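Local coordinates for protein F2 like fibronectin-binding protein (Streptococcus pneumoniae, PDB 5A0N), which probably mediates covalent binding to the host through an internal thioester in its N-terminal thioester domain, at residues Gly153-Val156 with Ser157-Asn161. Numbering follows the deposited sequence.
Sequences GMRV and SSDTN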
loop_
_atom_site.group_PDB
_atom_site.type_symbol
_atom_site.label_atom_id
_atom_site.label_comp_id
_atom_site.label_asym_id
_atom_site.label_seq_id
_atom_site.Cartn_x
_atom_site.Cartn_y
_atom_site.Cartn_z
ATOM N N GLY A 153 -8.884 10.701 4.798
ATOM C CA GLY A 153 -10.331 10.878 4.859
ATOM C C GLY A 153 -11.079 10.399 3.626
ATOM O O GLY A 153 -12.226 10.752 3.436
ATOM N N MET A 154 -10.452 9.564 2.795
ATOM C CA MET A 154 -11.057 9.072 1.561
ATOM C C MET A 154 -11.889 7.821 1.813
ATOM O O MET A 154 -11.467 6.695 1.558
ATOM C CB MET A 154 -9.983 8.829 0.501
ATOM C CG MET A 154 -10.593 8.428 -0.830
ATOM S SD MET A 154 -9.393 8.221 -2.115
ATOM C CE MET A 154 -9.756 9.716 -2.981
ATOM N N ARG A 155 -13.089 8.038 2.319
ATOM C CA ARG A 155 -14.044 6.970 2.562
ATOM C C ARG A 155 -14.837 6.735 1.281
ATOM O O ARG A 155 -15.426 7.671 0.715
ATOM C CB ARG A 155 -14.976 7.354 3.709
ATOM C CG ARG A 155 -15.953 6.253 4.062
ATOM C CD ARG A 155 -16.753 6.612 5.309
ATOM N NE ARG A 155 -17.547 7.833 5.196
ATOM C CZ ARG A 155 -18.753 7.917 4.625
ATOM N NH1 ARG A 155 -19.315 6.858 4.030
ATOM N NH2 ARG A 155 -19.405 9.074 4.636
ATOM N N VAL A 156 -14.783 5.499 0.793
ATOM C CA VAL A 156 -15.469 5.128 -0.425
ATOM C C VAL A 156 -16.681 4.264 -0.102
ATOM O O VAL A 156 -16.568 3.278 0.638
ATOM C CB VAL A 156 -14.492 4.387 -1.387
ATOM C CG1 VAL A 156 -15.206 4.033 -2.658
ATOM C CG2 VAL A 156 -13.283 5.221 -1.678
ATOM N N SER A 157 -17.831 4.637 -0.669
ATOM C CA SER A 157 -19.076 3.899 -0.485
ATOM C C SER A 157 -20.042 4.205 -1.609
ATOM O O SER A 157 -19.722 4.991 -2.488
ATOM C CB SER A 157 -19.736 4.273 0.840
ATOM O OG SER A 157 -20.388 5.539 0.692
ATOM N N SER A 158 -21.242 3.621 -1.564
ATOM C CA SER A 158 -22.212 3.876 -2.637
ATOM C C SER A 158 -22.709 5.324 -2.665
ATOM O O SER A 158 -23.297 5.715 -3.666
ATOM C CB SER A 158 -23.386 2.904 -2.600
ATOM O OG SER A 158 -24.105 3.123 -1.437
ATOM N N ASP A 159 -22.459 6.124 -1.614
ATOM C CA ASP A 159 -22.834 7.542 -1.636
ATOM C C ASP A 159 -21.710 8.523 -1.353
ATOM O O ASP A 159 -21.958 9.721 -1.267
ATOM C CB ASP A 159 -24.064 7.852 -0.747
ATOM C CG ASP A 159 -23.777 7.744 0.706
ATOM O OD1 ASP A 159 -22.620 7.523 1.075
ATOM O OD2 ASP A 159 -24.746 7.879 1.499
ATOM N N THR A 160 -20.466 8.034 -1.264
ATOM C CA THR A 160 -19.312 8.881 -0.940
ATOM C C THR A 160 -18.150 8.448 -1.810
ATOM O O THR A 160 -17.824 7.267 -1.866
ATOM C CB THR A 160 -18.956 8.748 0.558
ATOM O OG1 THR A 160 -20.136 8.949 1.351
ATOM C CG2 THR A 160 -17.948 9.794 0.950
ATOM N N ASN A 161 -17.526 9.401 -2.512
ATOM C CA ASN A 161 -16.504 9.062 -3.503
ATOM C C ASN A 161 -17.048 8.006 -4.477
ATOM O O ASN A 161 -16.395 7.000 -4.813
ATOM C CB ASN A 161 -15.209 8.621 -2.845
ATOM C CG ASN A 161 -14.457 9.775 -2.251
ATOM O OD1 ASN A 161 -14.090 10.713 -2.957
ATOM N ND2 ASN A 161 -14.217 9.722 -0.973
HETATM O O HOH W 1 -22.172 8.786 3.844
#
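N161 reaches back across the turn with its side-chain amide and donates an ND2 hydrogen to R155 O: ND2 to O measures 2.9 Å and the N-H...O angle is 168°. The acceptor lies close to the amide plane of N161, yet the donor stands well above the carbonyl plane of R155. CG of N161 is anti to its own carbonyl carbon (chi1 -74°), which turns the amide toward R155. Within the turn S157 N bonds to T160 O (2.9 Å), and S157 OG accepts from D159 N (3.2 Å), an ST turn.

The R155 chain runs extended and then bends at chi3 (60°), bringing its guanidinium over T160; the methyl CG2 lies over one face, offset toward the rim, 4.0 Å from NH2. R155 NH1 and D159 OD1 are 4.5 Å apart, too far for a salt bridge, and the link is made by a water in the guanidinium plane, which accepts from NH2 and donates to OD1. T160 OG1 donates to the same OD1, O to O 2.9 Å, from above the carboxylate plane.

V156 is buried; its CG2 meets N161 CB at 4.1 Å, the two side chains crossing at about a right angle, and it packs on Y145 and I164, while V156 O accepts a hydrogen bond from R180 NH2. The loop connects helix 132-152 to helix 162-165 at the protein surface, within the pilus-presented adhesin helical insertion region.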